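Local coordinates for protein beta-glycosidase (Bacteroides caccae, PDB 6T2R) that cleaves within the O-glycan chains of mucin as an endo-acting family 16 glycoside hydrolase of a human gut bacterium, helping to start mucin breakdown, at residues R66-R71 against L75-I80; K120-A125 against L249-E254. All coordinates share one frame; numbering follows the deposited sequence.

Interaction 1: residues R66-R71 against L75-I80; sequences RCYEMR and LILKGI
E69 OE2 is gripped from two sides of the strand pairing: K78 NZ reaches it across the contact at 2.9 Å, and R71 NH1, two residues along its own strand, makes a weak bond to it at 3.0 Å. The setting is an antiparallel beta hairpin, strand 68-71 folding back on strand 74-81. K78 comes to the anti side of the carboxylate, 30° out of its plane, with its aliphatic chain extended and CD resting 3.4 Å from R66 O. The glutamate carries its CG trans to N (chi1 -164°), and from there the straight chain sets OE2 between the two cations. R71 NH1 and K78 NZ lie 5.0 Å apart, and the shared OE2 probably offsets their repulsion; the two cations would be expected to favour ionised E69. R71 bends at chi3 so that its guanidinium lies over I76, whose CD1 presses on one face, 3.7 Å from NH2; the stronger partner of R71 is E252, which forms a salt bridge with NH2.

Beneath this polar network the backbones pair in the usual way. E69 and I76 form a hydrogen-bonded pair with bonds in both directions, and K78 N bonds to C67 O at 2.8 Å, just before the strand begins, where the chain leaves a 3-10 segment.

The other face of the hairpin, carrying Y68, M70, L75 and L77, is largely apolar. The L77 CD2 methyl meets the Y68 ring obliquely at CD2 and CE2, while the Y68 hydroxyl bonds to the carbonyls of S62 and G96. M70, curled at chi2 and chi3, brings SD to 3.8 Å from L75 CD1. At the far end, I80 CD1 touches both R66 CB and C67 SG, 3.9 Å from each.

Interaction 2: residues K120-A125 against L249-E254; sequences KGAWPA and LPVEME
M253 leaves its backbone with CG lying between N and the carbonyl carbon (chi1 53°), runs straight through chi2, then turns at chi3 (-36°), and this path carries both SD and CE up to P124. Each of the two atoms lies 3.8 Å from P124 CB, so the end of the thioether lies alongside one corner of the pyrrolidine ring. Two residues earlier in each segment, V251 uses the same type of first torsion to point CG1 at A122, reaching the A122 CB methyl at 4.4 Å. This second touch is looser, and it is made by a single methyl on each side.

The two backbones stay well apart, with CA atoms 7.2 Å distant between P124 and M253 and 7.9 Å between A122 and V251. That spacing, too wide for neighbouring strands, is consistent with packing between layers of the beta-sandwich jelly roll of family 16. The loop 120-125 leads into strand 125-130, which pairs with strand 228-233; strand 251-263 instead pairs with strands 74-81 and 108-116. All four touching residues are buried and wholly apolar in what they offer each other, and the surface they bury is modest, 160 Å² over both sides.

Polar bonds elsewhere hold the loop in place. G121 N bonds to N151 OD1, and the loop backbone also pairs with G237, Q235 and D233. W123, between the two touching residues, turns its indole to the other side of the loop, against L150 and Q235.

In the fold
Interactions 1 and 2 meet through neighbouring strands 74-81 and 251-263, their centres about 10 Å apart. R71 of interaction 1 forms a salt bridge to E252, its NH2 2.7 Å from OE2, and I76 CG2 packs 3.6 Å from E252 OE1. G79 N probably donates to V251 O at 2.8 Å. Strand 251-263 thus shows two sides: E252 faces the charged surface of the hairpin, whereas V251 and M253 turn inward to the loop 120-125, M253 also touching L77. That loop runs into strand 125-130, paired with strands 143-145 and 147-148; these two probably correspond to the family 16 strand that carries the catalytic nucleophile and acid/base. The hairpin continues the sheet on from strand 251-263.

Interaction 1: residues R66-R71 against L75-I80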
loop_
_atom_site.group_PDB
_atom_site.type_symbol
_atom_site.label_atom_id
_atom_site.label_comp_id
_atom_site.label_asym_id
_atom_site.label_seq_id
_atom_site.Cartn_x
_atom_site.Cartn_y
_atom_site.Cartn_z
ATOM N N ARG A 66 -19.201 -1.682 -9.173
ATOM C CA ARG A 66 -19.679 -2.236 -7.888
ATOM C C ARG A 66 -18.507 -2.451 -6.927
ATOM O O ARG A 66 -18.772 -2.872 -5.787
ATOM C CB ARG A 66 -20.458 -3.524 -8.132
ATOM C CG ARG A 66 -21.821 -3.307 -8.785
ATOM C CD ARG A 66 -22.457 -4.628 -9.164
ATOM N NE ARG A 66 -21.556 -5.310 -10.082
ATOM C CZ ARG A 66 -21.620 -6.596 -10.463
ATOM N NH1 ARG A 66 -22.565 -7.411 -10.013
ATOM N NH2 ARG A 66 -20.723 -7.074 -11.310
ATOM N N CYS A 67 -17.265 -2.195 -7.346
ATOM C CA CYS A 67 -16.081 -2.403 -6.472
ATOM C C CYS A 67 -15.597 -1.064 -5.871
ATOM O O CYS A 67 -14.633 -1.058 -5.085
ATOM C CB CYS A 67 -14.985 -3.114 -7.250
ATOM S SG CYS A 67 -15.383 -4.841 -7.635
ATOM N N TYR A 68 -16.232 0.042 -6.234
ATOM C CA TYR A 68 -15.758 1.424 -5.951
ATOM C C TYR A 68 -16.932 2.261 -5.443
ATOM O O TYR A 68 -18.036 2.097 -5.964
ATOM C CB TYR A 68 -15.193 2.055 -7.214
ATOM C CG TYR A 68 -14.048 1.278 -7.786
ATOM C CD1 TYR A 68 -14.269 0.190 -8.608
ATOM C CD2 TYR A 68 -12.745 1.615 -7.477
ATOM C CE1 TYR A 68 -13.213 -0.533 -9.139
ATOM C CE2 TYR A 68 -11.680 0.877 -7.961
ATOM C CZ TYR A 68 -11.911 -0.185 -8.809
ATOM O OH TYR A 68 -10.856 -0.871 -9.323
ATOM N N GLU A 69 -16.701 3.080 -4.424
ATOM C CA GLU A 69 -17.690 4.066 -3.926
ATOM C C GLU A 69 -16.964 5.271 -3.325
ATOM O O GLU A 69 -15.897 5.083 -2.754
ATOM C CB GLU A 69 -18.644 3.402 -2.948
ATOM C CG GLU A 69 -19.873 4.245 -2.725
ATOM C CD GLU A 69 -20.843 3.701 -1.695
ATOM O OE1 GLU A 69 -21.717 4.486 -1.256
ATOM O OE2 GLU A 69 -20.700 2.502 -1.317
ATOM N N MET A 70 -17.479 6.481 -3.544
ATOM C CA MET A 70 -17.177 7.670 -2.701
ATOM C C MET A 70 -18.387 7.874 -1.785
ATOM O O MET A 70 -19.524 7.912 -2.290
ATOM C CB MET A 70 -16.929 8.926 -3.536
ATOM C CG MET A 70 -15.969 8.711 -4.648
ATOM S SD MET A 70 -14.309 8.215 -4.073
ATOM C CE MET A 70 -13.713 9.791 -3.472
ATOM N N ARG A 71 -18.164 7.907 -0.477
ATOM C CA ARG A 71 -19.233 7.960 0.531
ATOM C C ARG A 71 -18.768 8.812 1.703
ATOM O O ARG A 71 -17.795 8.431 2.390
ATOM C CB ARG A 71 -19.552 6.537 0.973
ATOM C CG ARG A 71 -20.597 6.494 2.064
ATOM C CD ARG A 71 -21.147 5.092 2.176
ATOM N NE ARG A 71 -20.259 4.266 2.942
ATOM C CZ ARG A 71 -19.931 3.007 2.683
ATOM N NH1 ARG A 71 -20.369 2.361 1.616
ATOM N NH2 ARG A 71 -19.116 2.404 3.517
ATOM N N LEU A 75 -13.129 7.271 0.460
ATOM C CA LEU A 75 -13.010 6.303 -0.652
ATOM C C LEU A 75 -13.387 4.900 -0.142
ATOM O O LEU A 75 -12.972 4.558 0.930
ATOM C CB LEU A 75 -11.580 6.323 -1.205
ATOM C CG LEU A 75 -11.242 5.131 -2.115
ATOM C CD1 LEU A 75 -11.979 5.287 -3.443
ATOM C CD2 LEU A 75 -9.721 5.010 -2.314
ATOM N N ILE A 76 -14.149 4.118 -0.908
ATOM C CA ILE A 76 -14.602 2.745 -0.530
ATOM C C ILE A 76 -14.158 1.811 -1.629
ATOM O O ILE A 76 -14.506 2.058 -2.784
ATOM C CB ILE A 76 -16.130 2.662 -0.385
ATOM C CG1 ILE A 76 -16.667 3.845 0.412
ATOM C CG2 ILE A 76 -16.534 1.330 0.223
ATOM C CD1 ILE A 76 -16.186 3.853 1.822
ATOM N N LEU A 77 -13.399 0.797 -1.286
ATOM C CA LEU A 77 -12.969 -0.230 -2.261
ATOM C C LEU A 77 -13.513 -1.540 -1.748
ATOM O O LEU A 77 -13.396 -1.717 -0.521
ATOM C CB LEU A 77 -11.440 -0.244 -2.304
ATOM C CG LEU A 77 -10.804 1.024 -2.866
ATOM C CD1 LEU A 77 -9.293 1.004 -2.649
ATOM C CD2 LEU A 77 -11.130 1.175 -4.345
ATOM N N LYS A 78 -14.155 -2.351 -2.608
ATOM C CA LYS A 78 -14.975 -3.506 -2.128
ATOM C C LYS A 78 -14.474 -4.785 -2.780
ATOM O O LYS A 78 -13.904 -4.705 -3.880
ATOM C CB LYS A 78 -16.464 -3.321 -2.421
ATOM C CG LYS A 78 -17.005 -1.952 -2.049
ATOM C CD LYS A 78 -18.367 -1.615 -2.659
ATOM C CE LYS A 78 -18.736 -0.177 -2.380
ATOM N NZ LYS A 78 -20.086 0.145 -2.906
ATOM N N GLY A 79 -14.633 -5.878 -2.058
ATOM C CA GLY A 79 -14.504 -7.248 -2.569
ATOM C C GLY A 79 -15.890 -7.898 -2.614
ATOM O O GLY A 79 -16.576 -7.852 -1.601
ATOM N N ILE A 80 -16.295 -8.444 -3.760
ATOM C CA ILE A 80 -17.655 -9.003 -3.985
ATOM C C ILE A 80 -17.555 -10.340 -4.730
ATOM O O ILE A 80 -16.559 -10.607 -5.432
ATOM C CB ILE A 80 -18.510 -7.995 -4.772
ATOM C CG1 ILE A 80 -17.985 -7.828 -6.199
ATOM C CG2 ILE A 80 -18.601 -6.672 -4.026
ATOM C CD1 ILE A 80 -18.667 -6.753 -6.989
#

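Interaction 2: residues K120-A125 against L249-E254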
loop_
_atom_site.group_PDB
_atom_site.type_symbol
_atom_site.label_atom_id
_atom_site.label_comp_id
_atom_site.label_asym_id
_atom_site.label_seq_id
_atom_site.Cartn_x
_atom_site.Cartn_y
_atom_site.Cartn_z
ATOM N N LYS A 120 -13.181 -13.641 5.876
ATOM C CA LYS A 120 -12.308 -14.798 5.604
ATOM C C LYS A 120 -11.904 -14.728 4.128
ATOM O O LYS A 120 -12.816 -14.686 3.244
ATOM C CB LYS A 120 -13.022 -16.104 5.949
ATOM C CG LYS A 120 -12.097 -17.308 6.053
ATOM C CD LYS A 120 -12.792 -18.626 5.769
ATOM C CE LYS A 120 -12.268 -19.793 6.588
ATOM N NZ LYS A 120 -10.791 -19.911 6.483
ATOM N N GLY A 121 -10.593 -14.661 3.878
ATOM C CA GLY A 121 -10.014 -14.575 2.525
ATOM C C GLY A 121 -9.726 -13.164 2.075
ATOM O O GLY A 121 -9.113 -13.002 1.019
ATOM N N ALA A 122 -10.095 -12.162 2.863
ATOM C CA ALA A 122 -9.745 -10.758 2.545
ATOM C C ALA A 122 -8.320 -10.428 3.057
ATOM O O ALA A 122 -7.919 -10.886 4.166
ATOM C CB ALA A 122 -10.804 -9.835 3.092
ATOM N N TRP A 123 -7.575 -9.668 2.247
ATOM C CA TRP A 123 -6.227 -9.137 2.573
ATOM C C TRP A 123 -6.027 -7.834 1.817
ATOM O O TRP A 123 -5.198 -7.727 0.909
ATOM C CB TRP A 123 -5.136 -10.174 2.294
ATOM C CG TRP A 123 -5.080 -10.751 0.918
ATOM C CD1 TRP A 123 -6.111 -11.268 0.188
ATOM C CD2 TRP A 123 -3.891 -10.969 0.137
ATOM N NE1 TRP A 123 -5.645 -11.761 -1.000
ATOM C CE2 TRP A 123 -4.285 -11.587 -1.063
ATOM C CE3 TRP A 123 -2.544 -10.665 0.316
ATOM C CZ2 TRP A 123 -3.387 -11.901 -2.082
ATOM C CZ3 TRP A 123 -1.650 -10.981 -0.692
ATOM C CH2 TRP A 123 -2.072 -11.594 -1.871
ATOM N N PRO A 124 -6.784 -6.784 2.208
ATOM C CA PRO A 124 -6.554 -5.433 1.689
ATOM C C PRO A 124 -5.120 -4.965 1.986
ATOM O O PRO A 124 -4.615 -5.310 3.019
ATOM C CB PRO A 124 -7.538 -4.572 2.476
ATOM C CG PRO A 124 -7.715 -5.375 3.762
ATOM C CD PRO A 124 -7.792 -6.800 3.280
ATOM N N ALA A 125 -4.510 -4.249 1.048
ATOM C CA ALA A 125 -3.101 -3.825 1.123
ATOM C C ALA A 125 -2.961 -2.345 0.793
ATOM O O ALA A 125 -3.775 -1.793 0.017
ATOM C CB ALA A 125 -2.240 -4.669 0.203
ATOM N N LEU A 249 -18.889 -11.745 2.367
ATOM C CA LEU A 249 -18.942 -10.704 1.312
ATOM C C LEU A 249 -20.360 -10.149 1.189
ATOM O O LEU A 249 -21.324 -10.811 1.548
ATOM C CB LEU A 249 -18.464 -11.311 -0.006
ATOM C CG LEU A 249 -17.109 -12.015 0.070
ATOM C CD1 LEU A 249 -16.659 -12.427 -1.314
ATOM C CD2 LEU A 249 -16.052 -11.147 0.722
ATOM N N PRO A 250 -20.512 -8.905 0.676
ATOM C CA PRO A 250 -19.373 -8.091 0.240
ATOM C C PRO A 250 -18.579 -7.521 1.429
ATOM O O PRO A 250 -19.057 -7.533 2.555
ATOM C CB PRO A 250 -20.046 -6.981 -0.574
ATOM C CG PRO A 250 -21.366 -6.786 0.125
ATOM C CD PRO A 250 -21.782 -8.194 0.494
ATOM N N VAL A 251 -17.341 -7.096 1.168
ATOM C CA VAL A 251 -16.451 -6.512 2.204
ATOM C C VAL A 251 -15.874 -5.214 1.649
ATOM O O VAL A 251 -15.685 -5.111 0.404
ATOM C CB VAL A 251 -15.390 -7.528 2.631
ATOM C CG1 VAL A 251 -14.339 -7.739 1.548
ATOM C CG2 VAL A 251 -14.764 -7.122 3.952
ATOM N N GLU A 252 -15.668 -4.241 2.536
ATOM C CA GLU A 252 -15.088 -2.929 2.164
ATOM C C GLU A 252 -13.842 -2.613 2.992
ATOM O O GLU A 252 -13.658 -3.189 4.072
ATOM C CB GLU A 252 -16.007 -1.744 2.447
ATOM C CG GLU A 252 -17.458 -2.060 2.428
ATOM C CD GLU A 252 -18.265 -0.795 2.591
ATOM O OE1 GLU A 252 -19.159 -0.588 1.777
ATOM O OE2 GLU A 252 -17.921 0.011 3.456
ATOM N N MET A 253 -13.010 -1.743 2.435
ATOM C CA MET A 253 -12.012 -0.943 3.179
ATOM C C MET A 253 -12.398 0.492 2.877
ATOM O O MET A 253 -12.851 0.747 1.748
ATOM C CB MET A 253 -10.569 -1.196 2.750
ATOM C CG MET A 253 -10.325 -1.041 1.261
ATOM S SD MET A 253 -8.604 -1.393 0.748
ATOM C CE MET A 253 -7.729 -0.739 2.182
ATOM N N GLU A 254 -12.321 1.343 3.886
ATOM C CA GLU A 254 -12.663 2.784 3.784
ATOM C C GLU A 254 -11.380 3.570 3.967
ATOM O O GLU A 254 -10.659 3.325 4.959
ATOM C CB GLU A 254 -13.659 3.185 4.872
ATOM C CG GLU A 254 -14.682 2.108 5.147
ATOM C CD GLU A 254 -15.571 2.403 6.330
ATOM O OE1 GLU A 254 -16.263 3.436 6.281
ATOM O OE2 GLU A 254 -15.574 1.572 7.282
#